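Local coordinates for protein V-type ATP synthase alpha chain (PDB 5BN3) that is subunit A of a V/A-type rotary complex of the ATP synthase alpha/beta family, with a P-loop nucleotide-binding domain that holds ADP, at residues 84-87 with 88-91; 293-296 with 297-301; 322-325 with 326-329; 390-393 with 394-397. One frame throughout, in Å; residues are numbered along the deposited sequence.

Interaction 1. Residues 84-87 with 88-91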
loop_
_atom_site.group_PDB
_atom_site.type_symbol
_atom_site.label_atom_id
_atom_site.label_comp_id
_atom_site.label_asym_id
_atom_site.label_seq_id
_atom_site.Cartn_x
_atom_site.Cartn_y
_atom_site.Cartn_z
ATOM N N GLY A 84 6.956 -31.414 -24.923
ATOM C CA GLY A 84 6.542 -32.740 -25.347
ATOM C C GLY A 84 7.705 -33.673 -25.635
ATOM O O GLY A 84 7.553 -34.671 -26.340
ATOM N N ARG A 85 8.872 -33.350 -25.087
ATOM C CA ARG A 85 10.048 -34.193 -25.259
ATOM C C ARG A 85 10.124 -35.225 -24.137
ATOM O O ARG A 85 10.035 -34.876 -22.960
ATOM C CB ARG A 85 11.320 -33.340 -25.319
ATOM C CG ARG A 85 11.312 -32.324 -26.461
ATOM C CD ARG A 85 12.579 -31.478 -26.502
ATOM N NE ARG A 85 12.641 -30.503 -25.415
ATOM C CZ ARG A 85 13.597 -29.587 -25.282
ATOM N NH1 ARG A 85 14.578 -29.512 -26.170
ATOM N NH2 ARG A 85 13.571 -28.743 -24.261
ATOM N N PRO A 86 10.280 -36.505 -24.504
ATOM C CA PRO A 86 10.267 -37.592 -23.518
ATOM C C PRO A 86 11.529 -37.603 -22.663
ATOM O O PRO A 86 12.632 -37.744 -23.194
ATOM C CB PRO A 86 10.205 -38.852 -24.389
ATOM C CG PRO A 86 10.835 -38.448 -25.682
ATOM C CD PRO A 86 10.486 -36.997 -25.879
ATOM N N LEU A 87 11.360 -37.469 -21.350
ATOM C CA LEU A 87 12.490 -37.352 -20.433
ATOM C C LEU A 87 13.255 -38.663 -20.254
ATOM O O LEU A 87 14.443 -38.654 -19.928
ATOM C CB LEU A 87 12.017 -36.819 -19.080
ATOM C CG LEU A 87 11.506 -35.376 -19.101
ATOM C CD1 LEU A 87 11.005 -34.948 -17.736
ATOM C CD2 LEU A 87 12.611 -34.453 -19.566
ATOM N N LYS A 88 12.571 -39.783 -20.458
ATOM C CA LYS A 88 13.207 -41.094 -20.369
ATOM C C LYS A 88 14.200 -41.263 -21.511
ATOM O O LYS A 88 15.320 -41.736 -21.308
ATOM C CB LYS A 88 12.152 -42.203 -20.410
ATOM C CG LYS A 88 12.719 -43.616 -20.443
ATOM C CD LYS A 88 11.611 -44.660 -20.334
ATOM C CE LYS A 88 12.153 -46.071 -20.506
ATOM N NZ LYS A 88 12.667 -46.312 -21.881
ATOM N N ASP A 89 13.789 -40.857 -22.710
ATOM C CA ASP A 89 14.646 -40.946 -23.889
ATOM C C ASP A 89 15.821 -39.969 -23.819
ATOM O O ASP A 89 16.922 -40.289 -24.261
ATOM C CB ASP A 89 13.834 -40.722 -25.172
ATOM C CG ASP A 89 12.788 -41.801 -25.401
ATOM O OD1 ASP A 89 12.802 -42.816 -24.670
ATOM O OD2 ASP A 89 11.957 -41.638 -26.319
ATOM N N ILE A 90 15.582 -38.780 -23.267
ATOM C CA ILE A 90 16.647 -37.802 -23.058
ATOM C C ILE A 90 17.714 -38.389 -22.140
ATOM O O ILE A 90 18.910 -38.287 -22.417
ATOM C CB ILE A 90 16.108 -36.492 -22.440
ATOM C CG1 ILE A 90 15.200 -35.760 -23.432
ATOM C CG2 ILE A 90 17.248 -35.583 -22.021
ATOM C CD1 ILE A 90 14.593 -34.483 -22.878
ATOM N N TYR A 91 17.272 -39.016 -21.054
ATOM C CA TYR A 91 18.181 -39.673 -20.124
ATOM C C TYR A 91 19.007 -40.750 -20.820
ATOM O O TYR A 91 20.218 -40.831 -20.628
ATOM C CB TYR A 91 17.400 -40.295 -18.962
ATOM C CG TYR A 91 18.254 -41.121 -18.023
ATOM C CD1 TYR A 91 18.999 -40.516 -17.022
ATOM C CD2 TYR A 91 18.310 -42.503 -18.136
ATOM C CE1 TYR A 91 19.781 -41.263 -16.162
ATOM C CE2 TYR A 91 19.090 -43.259 -17.278
ATOM C CZ TYR A 91 19.822 -42.632 -16.294
ATOM O OH TYR A 91 20.598 -43.377 -15.439
#

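Interaction 2. Residues 293-296 with 297-301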
loop_
_atom_site.group_PDB
_atom_site.type_symbol
_atom_site.label_atom_id
_atom_site.label_comp_id
_atom_site.label_asym_id
_atom_site.label_seq_id
_atom_site.Cartn_x
_atom_site.Cartn_y
_atom_site.Cartn_z
ATOM N N ALA A 293 8.724 -22.277 -21.293
ATOM C CA ALA A 293 8.185 -23.612 -21.515
ATOM C C ALA A 293 7.048 -23.941 -20.544
ATOM O O ALA A 293 6.349 -24.940 -20.719
ATOM C CB ALA A 293 9.284 -24.644 -21.420
ATOM N N ARG A 294 6.875 -23.109 -19.517
ATOM C CA ARG A 294 5.735 -23.243 -18.609
ATOM C C ARG A 294 4.437 -22.978 -19.350
ATOM O O ARG A 294 3.443 -23.674 -19.146
ATOM C CB ARG A 294 5.847 -22.262 -17.439
ATOM C CG ARG A 294 6.990 -22.530 -16.486
ATOM C CD ARG A 294 6.975 -21.535 -15.342
ATOM N NE ARG A 294 8.223 -21.563 -14.585
ATOM C CZ ARG A 294 8.546 -20.684 -13.645
ATOM N NH1 ARG A 294 7.709 -19.702 -13.340
ATOM N NH2 ARG A 294 9.704 -20.788 -13.014
ATOM N N GLU A 295 4.440 -21.953 -20.196
ATOM C CA GLU A 295 3.267 -21.648 -21.005
ATOM C C GLU A 295 2.989 -22.802 -21.954
ATOM O O GLU A 295 1.844 -23.220 -22.121
ATOM C CB GLU A 295 3.458 -20.348 -21.793
ATOM C CG GLU A 295 2.333 -20.080 -22.779
ATOM C CD GLU A 295 2.278 -18.641 -23.245
ATOM O OE1 GLU A 295 3.142 -18.235 -24.052
ATOM O OE2 GLU A 295 1.356 -17.918 -22.813
ATOM N N ALA A 296 4.048 -23.327 -22.560
ATOM C CA ALA A 296 3.917 -24.447 -23.481
ATOM C C ALA A 296 3.304 -25.663 -22.793
ATOM O O ALA A 296 2.433 -26.323 -23.354
ATOM C CB ALA A 296 5.264 -24.799 -24.076
ATOM N N SER A 297 3.749 -25.946 -21.572
ATOM C CA SER A 297 3.266 -27.110 -20.828
ATOM C C SER A 297 1.762 -27.048 -20.546
ATOM O O SER A 297 1.084 -28.077 -20.526
ATOM C CB SER A 297 4.033 -27.260 -19.515
ATOM O OG SER A 297 3.676 -26.240 -18.599
ATOM N N ILE A 298 1.250 -25.840 -20.326
ATOM C CA ILE A 298 -0.173 -25.633 -20.063
ATOM C C ILE A 298 -1.030 -25.925 -21.300
ATOM O O ILE A 298 -2.018 -26.659 -21.228
ATOM C CB ILE A 298 -0.439 -24.189 -19.587
ATOM C CG1 ILE A 298 0.101 -23.978 -18.166
ATOM C CG2 ILE A 298 -1.920 -23.871 -19.636
ATOM C CD1 ILE A 298 -0.622 -24.793 -17.103
ATOM N N TYR A 299 -0.651 -25.342 -22.434
ATOM C CA TYR A 299 -1.372 -25.569 -23.684
ATOM C C TYR A 299 -1.213 -27.009 -24.160
ATOM O O TYR A 299 -2.135 -27.585 -24.742
ATOM C CB TYR A 299 -0.889 -24.591 -24.763
ATOM C CG TYR A 299 -1.319 -23.160 -24.521
ATOM C CD1 TYR A 299 -0.609 -22.340 -23.659
ATOM C CD2 TYR A 299 -2.434 -22.632 -25.155
ATOM C CE1 TYR A 299 -0.995 -21.036 -23.431
ATOM C CE2 TYR A 299 -2.827 -21.325 -24.933
ATOM C CZ TYR A 299 -2.104 -20.533 -24.069
ATOM O OH TYR A 299 -2.488 -19.232 -23.842
ATOM N N LEU A 300 -0.040 -27.582 -23.908
ATOM C CA LEU A 300 0.255 -28.956 -24.296
ATOM C C LEU A 300 -0.664 -29.942 -23.585
ATOM O O LEU A 300 -1.258 -30.819 -24.215
ATOM C CB LEU A 300 1.706 -29.297 -23.951
ATOM C CG LEU A 300 2.205 -30.648 -24.461
ATOM C CD1 LEU A 300 2.817 -30.458 -25.829
ATOM C CD2 LEU A 300 3.199 -31.288 -23.502
ATOM N N GLY A 301 -0.770 -29.796 -22.267
ATOM C CA GLY A 301 -1.590 -30.689 -21.466
ATOM C C GLY A 301 -3.064 -30.558 -21.775
ATOM O O GLY A 301 -3.804 -31.542 -21.750
#

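Interaction 3. Residues 322-325 with 326-329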
loop_
_atom_site.group_PDB
_atom_site.type_symbol
_atom_site.label_atom_id
_atom_site.label_comp_id
_atom_site.label_asym_id
_atom_site.label_seq_id
_atom_site.Cartn_x
_atom_site.Cartn_y
_atom_site.Cartn_z
ATOM N N THR A 322 -0.621 -22.846 -11.685
ATOM C CA THR A 322 -0.918 -21.840 -12.710
ATOM C C THR A 322 -0.254 -20.487 -12.461
ATOM O O THR A 322 -0.071 -19.700 -13.387
ATOM C CB THR A 322 -2.436 -21.635 -12.894
ATOM O OG1 THR A 322 -3.011 -21.159 -11.670
ATOM C CG2 THR A 322 -3.098 -22.939 -13.295
ATOM N N SER A 323 0.102 -20.217 -11.212
ATOM C CA SER A 323 0.817 -18.992 -10.873
ATOM C C SER A 323 2.190 -18.906 -11.548
ATOM O O SER A 323 2.679 -17.814 -11.837
ATOM C CB SER A 323 0.973 -18.869 -9.357
ATOM O OG SER A 323 -0.291 -18.865 -8.723
ATOM N N ARG A 324 2.808 -20.057 -11.800
ATOM C CA ARG A 324 4.130 -20.094 -12.424
ATOM C C ARG A 324 4.031 -19.727 -13.901
ATOM O O ARG A 324 4.941 -19.119 -14.465
ATOM C CB ARG A 324 4.765 -21.478 -12.261
ATOM C CG ARG A 324 4.766 -22.000 -10.829
ATOM C CD ARG A 324 5.356 -20.990 -9.866
ATOM N NE ARG A 324 5.197 -21.421 -8.481
ATOM C CZ ARG A 324 5.040 -20.595 -7.452
ATOM N NH1 ARG A 324 5.018 -19.284 -7.648
ATOM N NH2 ARG A 324 4.900 -21.083 -6.228
ATOM N N TRP A 325 2.918 -20.111 -14.517
ATOM C CA TRP A 325 2.606 -19.734 -15.892
ATOM C C TRP A 325 2.379 -18.228 -15.950
ATOM O O TRP A 325 2.845 -17.554 -16.868
ATOM C CB TRP A 325 1.362 -20.502 -16.369
ATOM C CG TRP A 325 0.752 -20.021 -17.669
ATOM C CD1 TRP A 325 1.397 -19.420 -18.714
ATOM C CD2 TRP A 325 -0.631 -20.098 -18.045
ATOM N NE1 TRP A 325 0.501 -19.123 -19.713
ATOM C CE2 TRP A 325 -0.750 -19.531 -19.328
ATOM C CE3 TRP A 325 -1.779 -20.598 -17.422
ATOM C CZ2 TRP A 325 -1.972 -19.446 -19.999
ATOM C CZ3 TRP A 325 -2.990 -20.514 -18.088
ATOM C CH2 TRP A 325 -3.077 -19.943 -19.362
ATOM N N ALA A 326 1.680 -17.701 -14.951
ATOM C CA ALA A 326 1.462 -16.263 -14.856
ATOM C C ALA A 326 2.781 -15.505 -14.723
ATOM O O ALA A 326 2.941 -14.427 -15.298
ATOM C CB ALA A 326 0.544 -15.942 -13.697
ATOM N N GLU A 327 3.723 -16.065 -13.966
ATOM C CA GLU A 327 5.046 -15.455 -13.824
ATOM C C GLU A 327 5.772 -15.408 -15.165
ATOM O O GLU A 327 6.472 -14.443 -15.468
ATOM C CB GLU A 327 5.900 -16.224 -12.813
ATOM C CG GLU A 327 7.319 -15.669 -12.676
ATOM C CD GLU A 327 8.266 -16.606 -11.949
ATOM O OE1 GLU A 327 7.811 -17.666 -11.471
ATOM O OE2 GLU A 327 9.474 -16.284 -11.856
ATOM N N ALA A 328 5.608 -16.461 -15.960
ATOM C CA ALA A 328 6.226 -16.517 -17.276
ATOM C C ALA A 328 5.667 -15.421 -18.176
ATOM O O ALA A 328 6.418 -14.744 -18.873
ATOM C CB ALA A 328 6.017 -17.880 -17.902
ATOM N N LEU A 329 4.347 -15.251 -18.153
ATOM C CA LEU A 329 3.687 -14.195 -18.917
ATOM C C LEU A 329 4.185 -12.815 -18.513
ATOM O O LEU A 329 4.433 -11.956 -19.360
ATOM C CB LEU A 329 2.172 -14.262 -18.718
ATOM C CG LEU A 329 1.445 -15.462 -19.323
ATOM C CD1 LEU A 329 -0.034 -15.437 -18.970
ATOM C CD2 LEU A 329 1.629 -15.452 -20.821
HETATM O O HOH W 1 5.887 -17.570 -9.793
#

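Interaction 4. Residues 390-393 with 394-397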
loop_
_atom_site.group_PDB
_atom_site.type_symbol
_atom_site.label_atom_id
_atom_site.label_comp_id
_atom_site.label_asym_id
_atom_site.label_seq_id
_atom_site.Cartn_x
_atom_site.Cartn_y
_atom_site.Cartn_z
ATOM N N VAL A 390 -4.122 -13.369 -10.032
ATOM C CA VAL A 390 -4.237 -14.735 -10.545
ATOM C C VAL A 390 -5.413 -15.471 -9.907
ATOM O O VAL A 390 -6.235 -16.066 -10.604
ATOM C CB VAL A 390 -2.934 -15.539 -10.345
ATOM C CG1 VAL A 390 -3.053 -16.913 -10.983
ATOM C CG2 VAL A 390 -1.758 -14.794 -10.947
ATOM N N THR A 391 -5.497 -15.419 -8.581
ATOM C CA THR A 391 -6.600 -16.058 -7.870
ATOM C C THR A 391 -7.938 -15.442 -8.267
ATOM O O THR A 391 -8.885 -16.157 -8.584
ATOM C CB THR A 391 -6.437 -15.930 -6.343
ATOM O OG1 THR A 391 -5.188 -16.502 -5.939
ATOM C CG2 THR A 391 -7.568 -16.652 -5.634
ATOM N N GLN A 392 -8.014 -14.113 -8.251
ATOM C CA GLN A 392 -9.274 -13.424 -8.517
ATOM C C GLN A 392 -9.768 -13.600 -9.948
ATOM O O GLN A 392 -10.959 -13.813 -10.169
ATOM C CB GLN A 392 -9.173 -11.939 -8.146
ATOM C CG GLN A 392 -9.108 -11.695 -6.641
ATOM C CD GLN A 392 -10.264 -12.346 -5.906
ATOM O OE1 GLN A 392 -11.400 -12.317 -6.372
ATOM N NE2 GLN A 392 -9.975 -12.956 -4.760
ATOM N N ASN A 393 -8.862 -13.510 -10.918
ATOM C CA ASN A 393 -9.224 -13.784 -12.310
ATOM C C ASN A 393 -9.735 -15.209 -12.494
ATOM O O ASN A 393 -10.733 -15.438 -13.179
ATOM C CB ASN A 393 -8.029 -13.554 -13.241
ATOM C CG ASN A 393 -7.725 -12.085 -13.456
ATOM O OD1 ASN A 393 -8.564 -11.219 -13.203
ATOM N ND2 ASN A 393 -6.523 -11.797 -13.942
ATOM N N THR A 394 -9.034 -16.161 -11.884
ATOM C CA THR A 394 -9.398 -17.571 -11.973
ATOM C C THR A 394 -10.794 -17.841 -11.405
ATOM O O THR A 394 -11.547 -18.647 -11.947
ATOM C CB THR A 394 -8.353 -18.456 -11.254
ATOM O OG1 THR A 394 -7.059 -18.242 -11.838
ATOM C CG2 THR A 394 -8.712 -19.922 -11.375
ATOM N N LEU A 395 -11.146 -17.146 -10.326
ATOM C CA LEU A 395 -12.450 -17.339 -9.688
ATOM C C LEU A 395 -13.619 -16.924 -10.578
ATOM O O LEU A 395 -14.750 -17.368 -10.375
ATOM C CB LEU A 395 -12.511 -16.597 -8.349
ATOM C CG LEU A 395 -11.600 -17.157 -7.256
ATOM C CD1 LEU A 395 -11.908 -16.526 -5.906
ATOM C CD2 LEU A 395 -11.733 -18.664 -7.191
ATOM N N ARG A 396 -13.355 -16.078 -11.568
ATOM C CA ARG A 396 -14.410 -15.671 -12.491
ATOM C C ARG A 396 -14.455 -16.567 -13.728
ATOM O O ARG A 396 -15.242 -16.334 -14.647
ATOM C CB ARG A 396 -14.259 -14.194 -12.872
ATOM C CG ARG A 396 -14.328 -13.256 -11.672
ATOM C CD ARG A 396 -14.806 -11.868 -12.063
ATOM N NE ARG A 396 -13.994 -11.282 -13.125
ATOM C CZ ARG A 396 -12.837 -10.660 -12.925
ATOM N NH1 ARG A 396 -12.347 -10.543 -11.700
ATOM N NH2 ARG A 396 -12.169 -10.153 -13.952
ATOM N N LEU A 397 -13.627 -17.609 -13.728
ATOM C CA LEU A 397 -13.565 -18.541 -14.853
ATOM C C LEU A 397 -13.964 -19.973 -14.481
ATOM O O LEU A 397 -14.474 -20.716 -15.322
ATOM C CB LEU A 397 -12.162 -18.541 -15.471
ATOM C CG LEU A 397 -11.675 -17.246 -16.125
ATOM C CD1 LEU A 397 -10.201 -17.347 -16.502
ATOM C CD2 LEU A 397 -12.511 -16.916 -17.349
HETATM O O HOH W 2 -9.726 -8.586 -13.867
HETATM O O HOH W 3 -9.663 -9.343 -10.771
#

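Interaction 1. Residues 84-87 with 88-91
Pro86 and Asp89 meet across the first turn of helix 87-94, where the carboxylate oxygen OD2 of Asp89 lies 3.4 Å from CG of the Pro86 ring and the two side chains cross obliquely. Alongside, Leu87 and Ile90 point the same way, and their methyl ends touch at 3.9 Å (Leu87 CD2 to Ile90 CD1). Ile90 takes up this place because its CG1 branch leans beside its own backbone N (chi1 -67°), which also lays CG1 3.3 Å from the carbonyl oxygen of Pro86. Pro86 stands at the N-cap position, so this is the start of a helix, and two backbone bonds open it: Ile90 N to Pro86 O at 3.1 Å and Tyr91 N to Leu87 O, also 3.1 Å. Leu87 O accepts a further bond from Asn100 of the NEQ263 chain, so the turn lies against that subunit. Behind the cap, the Arg85 guanidinium bonds to the Ile103 carbonyl and forms salt bridges with Asp81 and Glu49. Lys88 pairs with Glu92 one turn further along the helix, while Leu105 packs against both Asp89 and Ile90.

Interaction 2. Residues 293-296 with 297-301
Residues 293-296 and 297-301 form the buried first turns of helix 293-309 in the nucleotide-binding domain, a local contact of helical backbone bonds joined by one serine hydroxyl and one glutamate-tyrosine pair. Ser297 OG donates to the carbonyl oxygen of Arg294 at 2.6 Å. With chi1 at 71°, the hydroxyl sits between the backbone N and carbonyl carbon of its own residue, turned back toward the preceding turn. The same Arg294 oxygen takes the backbone N of Ile298 at 3.3 Å, and both donors come from one face of its carbonyl plane. Farther round the helix, Glu295 CG meets Tyr299 CE1 at 3.5 Å. The carboxylate and ring planes stand 80° apart, and the Glu295 carbonyl oxygen lies at the ring edge, in the ring plane, 3.0 Å from Tyr299 CD1. The Tyr299 backbone N reaches this oxygen at 3.3 Å with a nearly straight N-H angle of 171°. Beyond the helix, Arg185 makes a salt bridge with Glu295 and a cation-pi contact with Tyr299, whose OH bonds to Glu355. Ser297 packs on strands 244-250 and 280-285. Chemically, the buried serine hydroxyl is satisfied within its own helix, while the carboxylate of Glu295 is probably stabilised by the positive charge of Arg185, which also lies against the neighbouring tyrosine ring.

Interaction 3. Residues 322-325 with 326-329
Trp325 and Leu329, one turn apart on helix 322-335, meet through the indole and an isobutyl group. With CG anti to the backbone N (chi1 168°), the indole swings out beside its own carbonyl carbon and comes up against Leu329 CD1. That methyl lies 4.2 Å from the centroid of the five-membered ring, 29° off the ring normal, in an off-centre CH-pi contact. Leu329 CG approaches Trp325 NE1 at 3.8 Å. On another side of the helix, Arg324 and Glu327 are joined by a water rather than directly. Arg324 NH1 gives to it at 2.9 Å, the water lying in the guanidinium plane at its edge, and the water donates to Glu327 OE1 at 2.6 Å. CG of the glutamate stands anti to the backbone N (chi1 177°) and the chain runs on extended; its carboxylate also takes a charged partner from helix 293-309, Arg294, while Arg324 NE pairs with Glu252. Beneath, the backbone is held by bonds such as Leu329 N to Trp325 O at 3.0 Å. The indole packs on Ile298 of helix 293-309 and Leu353 of helix 349-357, while Thr322 and Ser323 lie on Val379 of strand 370-379.

Interaction 4. Residues 390-393 with 394-397
Arg396 bends back over the last turn of helix 389-395 and faces Asn393 across two waters. Its CB lies 3.8 Å from the carbonyl oxygen of Asn393, and its CG 3.7 Å from that of Gln392. Next along the chain, a turn at chi3 (-55°) redirects the side chain, and NE bonds to Asn230 of the NEQ263 chain. At the tip, NH2 gives to one water at 2.9 Å and NH1 to a second at 3.1 Å, both waters lying in the guanidinium plane at its edge. Each water in turn donates to Asn393 OD1. The amide and guanidinium planes are almost perpendicular, 89° apart, and OD1 stays 3.8 Å from NH2, so the link runs through water.

Earlier in the turn, Thr394 grips Val390 O twice: OG1 donates at 2.6 Å and the backbone N at 3.1 Å, from opposite faces of the carbonyl plane. The hydroxyl gets there because OG1 lies beside its own backbone N (chi1 -58°). Near the end of the helix, Arg396 N bonds to Asn393 O, three residues back. Asn393 packs on Leu349, Leu350 and Leu353 of helix 349-357, and Thr394 on Ala220 of strand 218-222. The chemistry implies a helix end whose buried threonine hydroxyl is satisfied by the carbonyl of Val390, one turn back, while the charged end of the arginine, at the subunit boundary, is met by two ordered waters and by Asn230 of the partner chain.

Overall arrangement
Interactions 2 and 3 are buried throughout, interaction 4 largely so, and interaction 1 only partly; all four come within reach of the NEQ263 chain, interaction 2 through one residue. Helices 293-309 and 322-335, which carry interactions 2 and 3, are joined directly by a salt bridge. Interaction 4 meets interaction 3 by apolar packing instead, Val390 CG2 on Ala326 CB at 3.8 Å, and interaction 1 touches interaction 2 lightly through Gly84 and Leu300. Interactions 2 to 4 all fall in the nucleotide-binding domain. Hydroxyl-to-carbonyl bonds recur in interactions 2 and 4, water-bridged side chains in 3 and 4, and interaction 1 is the start of helix 87-94, with Pro86 at the N-cap.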